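Local coordinates for protein BtGH115A (Bacteroides thetaiotaomicron, PDB 5BY3) that hydrolyses glycosidic bonds as a family GH115 4-O-methyl-alpha-glucuronidase with specificity for decorated arabinogalactans, at residues 404-409 and 564-569; 399-404 and 498-503. All coordinates share one frame; numbering follows the deposited sequence.

Contact 1: residues 404-409 and 564-569. With NI (nickel (II) ion), chain C.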
ATOM      1  N   LEU A 404      -9.051  -8.812   1.386  1.00 33.41           N
ATOM      2  CA  LEU A 404      -8.074  -9.580   0.580  1.00 37.81           C
ATOM      3  C   LEU A 404      -8.460  -9.807  -0.860  1.00 36.79           C
ATOM      4  O   LEU A 404      -7.664 -10.369  -1.632  1.00 34.88           O
ATOM      5  CB  LEU A 404      -7.855 -10.964   1.200  1.00 43.50           C
ATOM      6  CG  LEU A 404      -7.212 -11.116   2.569  1.00 44.29           C
ATOM      7  CD1 LEU A 404      -7.260 -12.576   2.958  1.00 46.98           C
ATOM      8  CD2 LEU A 404      -5.774 -10.647   2.470  1.00 45.63           C
ATOM      9  N   TRP A 405      -9.682  -9.427  -1.234  1.00 34.06           N
ATOM     10  CA  TRP A 405     -10.120  -9.768  -2.573  1.00 35.55           C
ATOM     11  C   TRP A 405      -9.744  -8.710  -3.604  1.00 36.52           C
ATOM     12  O   TRP A 405      -8.961  -8.992  -4.528  1.00 34.02           O
ATOM     13  CB  TRP A 405     -11.576 -10.097  -2.565  1.00 37.17           C
ATOM     14  CG  TRP A 405     -12.216 -10.266  -3.897  1.00 41.08           C
ATOM     15  CD1 TRP A 405     -11.701 -10.870  -5.022  1.00 40.78           C
ATOM     16  CD2 TRP A 405     -13.545  -9.873  -4.223  1.00 37.44           C
ATOM     17  NE1 TRP A 405     -12.637 -10.860  -6.025  1.00 39.93           N
ATOM     18  CE2 TRP A 405     -13.782 -10.266  -5.557  1.00 39.19           C
ATOM     19  CE3 TRP A 405     -14.562  -9.211  -3.513  1.00 35.83           C
ATOM     20  CZ2 TRP A 405     -14.992  -9.998  -6.210  1.00 39.08           C
ATOM     21  CZ3 TRP A 405     -15.769  -8.949  -4.159  1.00 34.44           C
ATOM     22  CH2 TRP A 405     -15.962  -9.327  -5.502  1.00 34.73           C
ATOM     23  N   LEU A 406     -10.287  -7.509  -3.404  1.00 33.45           N
ATOM     24  CA  LEU A 406     -10.015  -6.344  -4.210  1.00 33.28           C
ATOM     25  C   LEU A 406      -9.224  -5.301  -3.398  1.00 35.36           C
ATOM     26  O   LEU A 406      -9.167  -5.346  -2.164  1.00 36.25           O
ATOM     27  CB  LEU A 406     -11.332  -5.744  -4.705  1.00 35.24           C
ATOM     28  CG  LEU A 406     -12.170  -6.691  -5.588  1.00 40.17           C
ATOM     29  CD1 LEU A 406     -13.551  -6.089  -5.864  1.00 37.35           C
ATOM     30  CD2 LEU A 406     -11.429  -7.034  -6.885  1.00 35.22           C
ATOM     31  N   SER A 407      -8.604  -4.392  -4.120  1.00 32.29           N
ATOM     32  CA  SER A 407      -7.766  -3.411  -3.563  1.00 33.27           C
ATOM     33  C   SER A 407      -8.458  -2.082  -3.748  1.00 33.53           C
ATOM     34  O   SER A 407      -8.363  -1.452  -4.826  1.00 31.28           O
ATOM     35  CB  SER A 407      -6.429  -3.411  -4.329  1.00 39.06           C
ATOM     36  OG  SER A 407      -5.737  -2.174  -4.119  1.00 38.20           O
ATOM     37  N   THR A 408      -9.125  -1.636  -2.688  1.00 27.44           N
ATOM     38  CA  THR A 408      -9.970  -0.531  -2.807  1.00 27.92           C
ATOM     39  C   THR A 408      -9.655   0.648  -1.881  1.00 31.66           C
ATOM     40  O   THR A 408     -10.459   1.606  -1.760  1.00 34.83           O
ATOM     41  CB  THR A 408     -11.445  -0.973  -2.677  1.00 29.75           C
ATOM     42  OG1 THR A 408     -11.709  -1.520  -1.374  1.00 30.00           O
ATOM     43  CG2 THR A 408     -11.801  -1.955  -3.785  1.00 31.15           C
HETATM   44  N   MSE A 409      -8.513   0.588  -1.208  1.00 31.46           N
HETATM   45  CA  MSE A 409      -8.139   1.652  -0.280  1.00 31.79           C
HETATM   46  C   MSE A 409      -7.984   2.877  -1.134  1.00 32.61           C
HETATM   47  O   MSE A 409      -7.530   2.797  -2.278  1.00 35.09           O
HETATM   48  CB  MSE A 409      -6.862   1.347   0.449  1.00 33.53           C
HETATM   49  CG  MSE A 409      -6.717   2.258   1.665  1.00 38.64           C
HETATM   50 SE   MSE A 409      -5.000   1.775   2.504  1.00 41.47          SE
HETATM   51  CE  MSE A 409      -5.984   0.372   3.531  1.00 35.55           C
ATOM     52  N   GLN A 564     -16.683  -3.769 -11.761  1.00 41.62           N
ATOM     53  CA  GLN A 564     -17.847  -4.617 -11.927  1.00 39.87           C
ATOM     54  C   GLN A 564     -17.920  -5.672 -10.837  1.00 38.91           C
ATOM     55  O   GLN A 564     -19.019  -6.069 -10.412  1.00 35.38           O
ATOM     56  CB  GLN A 564     -17.922  -5.203 -13.330  1.00 45.32           C
ATOM     57  CG  GLN A 564     -18.211  -4.165 -14.429  1.00 43.64           C
ATOM     58  CD  GLN A 564     -18.560  -4.797 -15.788  1.00 44.84           C
ATOM     59  OE1 GLN A 564     -17.996  -5.812 -16.215  1.00 43.42           O
ATOM     60  NE2 GLN A 564     -19.493  -4.175 -16.474  1.00 44.67           N
ATOM     61  N   ALA A 565     -16.762  -6.097 -10.346  1.00 39.30           N
ATOM     62  CA  ALA A 565     -16.713  -7.010  -9.171  1.00 40.61           C
ATOM     63  C   ALA A 565     -17.353  -6.346  -7.976  1.00 38.18           C
ATOM     64  O   ALA A 565     -18.272  -6.875  -7.360  1.00 40.06           O
ATOM     65  CB  ALA A 565     -15.282  -7.405  -8.856  1.00 43.19           C
ATOM     66  N   ALA A 566     -16.916  -5.123  -7.718  1.00 40.92           N
ATOM     67  CA  ALA A 566     -17.464  -4.314  -6.643  1.00 39.44           C
ATOM     68  C   ALA A 566     -18.975  -4.067  -6.760  1.00 41.22           C
ATOM     69  O   ALA A 566     -19.703  -4.131  -5.747  1.00 40.83           O
ATOM     70  CB  ALA A 566     -16.684  -3.009  -6.552  1.00 35.54           C
ATOM     71  N   THR A 567     -19.442  -3.768  -7.987  1.00 42.26           N
ATOM     72  CA  THR A 567     -20.859  -3.518  -8.255  1.00 39.82           C
ATOM     73  C   THR A 567     -21.697  -4.752  -7.872  1.00 41.17           C
ATOM     74  O   THR A 567     -22.729  -4.652  -7.179  1.00 35.52           O
ATOM     75  CB  THR A 567     -21.082  -3.203  -9.743  1.00 46.89           C
ATOM     76  OG1 THR A 567     -20.317  -2.037 -10.109  1.00 43.90           O
ATOM     77  CG2 THR A 567     -22.625  -3.005 -10.063  1.00 43.27           C
ATOM     78  N   GLN A 568     -21.207  -5.910  -8.308  1.00 38.81           N
ATOM     79  CA  GLN A 568     -21.920  -7.160  -8.179  1.00 40.75           C
ATOM     80  C   GLN A 568     -21.935  -7.682  -6.744  1.00 44.19           C
ATOM     81  O   GLN A 568     -22.874  -8.418  -6.351  1.00 44.06           O
ATOM     82  CB  GLN A 568     -21.356  -8.205  -9.171  1.00 43.11           C
ATOM     83  CG  GLN A 568     -21.654  -7.922 -10.648  1.00 41.96           C
ATOM     84  CD  GLN A 568     -23.140  -7.709 -10.921  1.00 43.95           C
ATOM     85  OE1 GLN A 568     -23.983  -8.529 -10.545  1.00 44.82           O
ATOM     86  NE2 GLN A 568     -23.468  -6.586 -11.534  1.00 44.17           N
HETATM   87  N   MSE A 569     -20.905  -7.297  -5.972  1.00 41.70           N
HETATM   88  CA  MSE A 569     -20.863  -7.559  -4.527  1.00 40.86           C
HETATM   89  C   MSE A 569     -21.887  -6.717  -3.840  1.00 42.29           C
HETATM   90  O   MSE A 569     -22.626  -7.212  -2.980  1.00 45.44           O
HETATM   91  CB  MSE A 569     -19.465  -7.283  -3.944  1.00 42.42           C
HETATM   92  CG  MSE A 569     -19.182  -7.846  -2.540  1.00 42.02           C
HETATM   93 SE   MSE A 569     -19.280  -9.824  -2.366  1.00 41.82          SE
HETATM   94  CE  MSE A 569     -18.035 -10.797  -3.526  1.00 61.78           C
TER
HETATM   95 NI    NI C 802      -5.479 -10.754  -2.470  1.00 63.57          NI
HETATM   96  O   HOH W   1      -6.397 -13.003  -1.941  1.00 47.76           O
HETATM   97  O   HOH W   2      -3.840  -9.177  -3.580  1.00 34.72           O

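Contact 2: residues 399-404 and 498-503. With NI (nickel (II) ion), chain C.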
ATOM      1  N   ARG A 399      -8.924  -8.833  12.096  1.00 35.34           N
ATOM      2  CA  ARG A 399     -10.085  -8.203  12.689  1.00 38.17           C
ATOM      3  C   ARG A 399     -10.061  -6.691  12.441  1.00 36.37           C
ATOM      4  O   ARG A 399      -8.981  -6.113  12.353  1.00 31.59           O
ATOM      5  CB  ARG A 399     -10.061  -8.391  14.212  1.00 41.60           C
ATOM      6  CG  ARG A 399      -8.943  -7.588  14.903  1.00 43.23           C
ATOM      7  CD  ARG A 399      -8.861  -7.904  16.370  1.00 43.68           C
ATOM      8  NE  ARG A 399      -8.374  -9.264  16.524  1.00 47.86           N
ATOM      9  CZ  ARG A 399      -8.230  -9.900  17.679  1.00 50.91           C
ATOM     10  NH1 ARG A 399      -8.528  -9.328  18.851  1.00 46.63           N
ATOM     11  NH2 ARG A 399      -7.769 -11.123  17.641  1.00 49.72           N
ATOM     12  N   PRO A 400     -11.226  -6.042  12.364  1.00 35.72           N
ATOM     13  CA  PRO A 400     -12.571  -6.684  12.392  1.00 34.36           C
ATOM     14  C   PRO A 400     -12.951  -7.505  11.131  1.00 38.45           C
ATOM     15  O   PRO A 400     -13.886  -8.300  11.187  1.00 39.90           O
ATOM     16  CB  PRO A 400     -13.498  -5.480  12.531  1.00 35.64           C
ATOM     17  CG  PRO A 400     -12.768  -4.399  11.767  1.00 37.08           C
ATOM     18  CD  PRO A 400     -11.311  -4.591  12.102  1.00 35.81           C
ATOM     19  N   HIS A 401     -12.266  -7.317   9.994  1.00 37.28           N
ATOM     20  CA  HIS A 401     -12.567  -8.147   8.789  1.00 34.96           C
ATOM     21  C   HIS A 401     -11.409  -8.107   7.762  1.00 33.95           C
ATOM     22  O   HIS A 401     -10.852  -7.047   7.547  1.00 32.15           O
ATOM     23  CB  HIS A 401     -13.905  -7.701   8.153  1.00 35.60           C
ATOM     24  CG  HIS A 401     -14.457  -8.686   7.187  1.00 35.98           C
ATOM     25  ND1 HIS A 401     -13.871  -8.928   5.962  1.00 33.55           N
ATOM     26  CD2 HIS A 401     -15.513  -9.534   7.282  1.00 35.66           C
ATOM     27  CE1 HIS A 401     -14.544  -9.889   5.345  1.00 35.57           C
ATOM     28  NE2 HIS A 401     -15.546 -10.269   6.122  1.00 35.88           N
ATOM     29  N   ASP A 402     -11.083  -9.229   7.108  1.00 36.89           N
ATOM     30  CA  ASP A 402     -10.087  -9.233   5.995  1.00 36.62           C
ATOM     31  C   ASP A 402     -10.542  -8.325   4.843  1.00 38.66           C
ATOM     32  O   ASP A 402     -11.735  -8.290   4.507  1.00 31.94           O
ATOM     33  CB  ASP A 402      -9.872 -10.587   5.313  1.00 38.81           C
ATOM     34  CG  ASP A 402      -9.783 -11.810   6.265  1.00 45.85           C
ATOM     35  OD1 ASP A 402      -9.889 -11.691   7.517  1.00 39.47           O
ATOM     36  OD2 ASP A 402      -9.632 -12.940   5.681  1.00 43.88           O
ATOM     37  N   HIS A 403      -9.585  -7.585   4.264  1.00 36.27           N
ATOM     38  CA  HIS A 403      -9.735  -7.078   2.922  1.00 32.28           C
ATOM     39  C   HIS A 403      -8.684  -7.711   2.046  1.00 32.03           C
ATOM     40  O   HIS A 403      -7.543  -7.238   1.987  1.00 32.83           O
ATOM     41  CB  HIS A 403      -9.720  -5.546   2.856  1.00 31.47           C
ATOM     42  CG  HIS A 403      -8.633  -4.880   3.652  1.00 33.50           C
ATOM     43  ND1 HIS A 403      -8.642  -4.836   5.037  1.00 33.78           N
ATOM     44  CD2 HIS A 403      -7.532  -4.186   3.254  1.00 30.81           C
ATOM     45  CE1 HIS A 403      -7.590  -4.142   5.450  1.00 34.99           C
ATOM     46  NE2 HIS A 403      -6.884  -3.767   4.391  1.00 30.75           N
ATOM     47  N   LEU A 404      -9.051  -8.812   1.386  1.00 33.41           N
ATOM     48  CA  LEU A 404      -8.074  -9.580   0.580  1.00 37.81           C
ATOM     49  C   LEU A 404      -8.460  -9.807  -0.860  1.00 36.79           C
ATOM     50  O   LEU A 404      -7.664 -10.369  -1.632  1.00 34.88           O
ATOM     51  CB  LEU A 404      -7.855 -10.964   1.200  1.00 43.50           C
ATOM     52  CG  LEU A 404      -7.212 -11.116   2.569  1.00 44.29           C
ATOM     53  CD1 LEU A 404      -7.260 -12.576   2.958  1.00 46.98           C
ATOM     54  CD2 LEU A 404      -5.774 -10.647   2.470  1.00 45.63           C
ATOM     55  N   PRO A 498     -16.101  -3.756  -0.541  1.00 38.33           N
ATOM     56  CA  PRO A 498     -16.840  -4.960  -0.947  1.00 39.81           C
ATOM     57  C   PRO A 498     -16.885  -6.064   0.105  1.00 39.54           C
ATOM     58  O   PRO A 498     -17.968  -6.546   0.420  1.00 43.48           O
ATOM     59  CB  PRO A 498     -16.073  -5.427  -2.163  1.00 35.54           C
ATOM     60  CG  PRO A 498     -15.676  -4.128  -2.797  1.00 36.31           C
ATOM     61  CD  PRO A 498     -15.290  -3.230  -1.659  1.00 37.81           C
ATOM     62  N   GLU A 499     -15.724  -6.409   0.653  1.00 37.27           N
ATOM     63  CA  GLU A 499     -15.566  -7.424   1.667  1.00 33.36           C
ATOM     64  C   GLU A 499     -16.268  -7.114   2.970  1.00 32.16           C
ATOM     65  O   GLU A 499     -16.606  -8.051   3.662  1.00 39.48           O
ATOM     66  CB  GLU A 499     -14.077  -7.683   1.938  1.00 36.30           C
ATOM     67  CG  GLU A 499     -13.297  -8.200   0.740  1.00 36.20           C
ATOM     68  CD  GLU A 499     -12.632  -7.088  -0.051  1.00 38.00           C
ATOM     69  OE1 GLU A 499     -13.170  -5.973   0.022  1.00 35.42           O
ATOM     70  OE2 GLU A 499     -11.588  -7.319  -0.760  1.00 40.02           O
ATOM     71  N   PHE A 500     -16.526  -5.838   3.296  1.00 32.92           N
ATOM     72  CA  PHE A 500     -17.326  -5.438   4.493  1.00 30.47           C
ATOM     73  C   PHE A 500     -18.875  -5.367   4.312  1.00 32.62           C
ATOM     74  O   PHE A 500     -19.607  -5.012   5.257  1.00 32.72           O
ATOM     75  CB  PHE A 500     -16.852  -4.100   5.119  1.00 29.65           C
ATOM     76  CG  PHE A 500     -15.359  -3.939   5.266  1.00 28.40           C
ATOM     77  CD1 PHE A 500     -14.477  -5.034   5.269  1.00 27.95           C
ATOM     78  CD2 PHE A 500     -14.822  -2.638   5.441  1.00 29.47           C
ATOM     79  CE1 PHE A 500     -13.081  -4.829   5.372  1.00 30.91           C
ATOM     80  CE2 PHE A 500     -13.442  -2.430   5.591  1.00 27.66           C
ATOM     81  CZ  PHE A 500     -12.559  -3.530   5.556  1.00 27.25           C
HETATM   82  N   MSE A 501     -19.386  -5.708   3.133  1.00 34.68           N
HETATM   83  CA  MSE A 501     -20.813  -5.467   2.800  1.00 37.56           C
HETATM   84  C   MSE A 501     -21.755  -6.433   3.451  1.00 40.23           C
HETATM   85  O   MSE A 501     -22.965  -6.217   3.410  1.00 41.97           O
HETATM   86  CB  MSE A 501     -21.098  -5.502   1.296  1.00 38.38           C
HETATM   87  CG  MSE A 501     -20.502  -4.274   0.617  1.00 41.84           C
HETATM   88 SE   MSE A 501     -21.359  -2.625   1.241  1.00 45.61          SE
HETATM   89  CE  MSE A 501     -23.218  -3.066   0.829  1.00 44.17           C
ATOM     90  N   GLY A 502     -21.221  -7.505   4.044  1.00 40.44           N
ATOM     91  CA  GLY A 502     -22.021  -8.425   4.843  1.00 37.89           C
ATOM     92  C   GLY A 502     -22.270  -7.962   6.271  1.00 39.72           C
ATOM     93  O   GLY A 502     -23.108  -8.555   6.980  1.00 41.61           O
ATOM     94  N   ASN A 503     -21.556  -6.909   6.709  1.00 35.51           N
ATOM     95  CA  ASN A 503     -21.598  -6.463   8.112  1.00 38.51           C
ATOM     96  C   ASN A 503     -21.284  -7.645   9.061  1.00 39.73           C
ATOM     97  O   ASN A 503     -21.984  -7.877  10.043  1.00 42.25           O
ATOM     98  CB  ASN A 503     -22.979  -5.806   8.443  1.00 36.67           C
ATOM     99  CG  ASN A 503     -22.960  -4.949   9.728  1.00 42.85           C
ATOM    100  OD1 ASN A 503     -21.893  -4.536  10.218  1.00 43.37           O
ATOM    101  ND2 ASN A 503     -24.153  -4.677  10.275  1.00 38.29           N
TER
HETATM  102 NI    NI C 802      -5.479 -10.754  -2.470  1.00 63.57          NI
HETATM  103  O   HOH W   1      -6.397 -13.003  -1.941  1.00 47.76           O
HETATM  104  O   HOH W   2      -3.840  -9.177  -3.580  1.00 34.72           O

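Contact 1: residues 404-409 and 564-569
In the GH115 catalytic domain, a TIM-barrel-type fold, the loop between strand 388-393 and helix 411-423 presses Trp405 and Leu406 against helix 552-580 of the helical region that follows. The contact is apolar and buried. Trp405 CG lies anti to the backbone N (chi1 171°), which carries the indole out toward the helix with its six-membered ring leading. There Trp405 CZ2, on the benzo ring, meets Ala565 CB obliquely at 3.7 Å, while the selenomethionine Met569, one helical turn on, approaches from the opposite direction. Its chain bends twice, and Met569 SE ends 5.2 Å from the centroid of that ring, 60° off the normal, an oblique Met-aromatic contact. Leu406 lies across a face of the same indole, with Leu406 CG 3.7 Å above the ring plane. An alanine in place of Trp405 would probably leave a gap between the loop and helix 552-580, with Met569 and Leu406 losing their shared aromatic surface and Tyr561 OH its hydrogen-bond partner at the indole NE1. Just before the tryptophan, the carbonyl oxygen of Leu404 binds the nickel ion, which Asp436 and two waters also ligate. Leu406 CD1 completes the apolar seam, reaching 3.7 Å to Ala565 CB and 4.4 Å to Ala566 CB.

Contact 2: residues 399-404 and 498-503
His401 carries its imidazole anti to the backbone N (chi1 -165°), and Phe500 holds its ring beside its own backbone N (chi1 -44°), a pairing that lets the two side chains slide past each other in opposite directions. The rings meet obliquely, their centroids 5.9 Å apart, and the closest side-chain approach is His401 CB to Phe500 CD1 at 4.0 Å. The backbone oxygen of Glu499 sits over one face of the imidazole, offset toward the rim, 3.2 Å from His401 CE1. The rotation of this ring is fixed from within its own segment: His401 ND1 donates to Asp402 O at 2.7 Å, with that oxygen almost in the imidazole plane and an N-H...O angle of 153°. Segment 399-404 belongs to the loop after barrel strand 388-393; residues 498-503 lie in the loop between helices 476-495 and 523-543, where a type I beta turn runs from Phe500 to Asn503. Asp402 O also lies at the edge of the Phe500 ring, in its plane, 3.8 Å from Phe500 CE1. Beyond it, Phe500 CZ comes within 4.2 Å of His403 ND1, the two side chains lying side by side. Leu737 of helix 730-738 touches Phe500 as well. Glu499, bent at chi2, lays its CB 3.5 Å from Asp402 O and takes the backbone N-H groups of Trp405 and Leu406 with OE2.

Both contacts are buried, and both involve the loop that leaves strand 388-393, which they share at the nickel ligand Leu404. Contact 1 joins the later part of this loop to a long helix almost entirely through apolar side chains and the selenium of Met569, whereas contact 2 sets its earlier part, 399-404, against another loop with imidazole, phenyl and carbonyl groups mixed together. Glu499 ties the two: its OE2 probably accepts hydrogen bonds from Trp405 N at 2.9 Å and Leu406 N at 3.0 Å, so a carboxylate belonging to contact 2 holds the backbone of contact 1. Packing continues between them where Met569 CG lies 3.5 Å from Pro498 O.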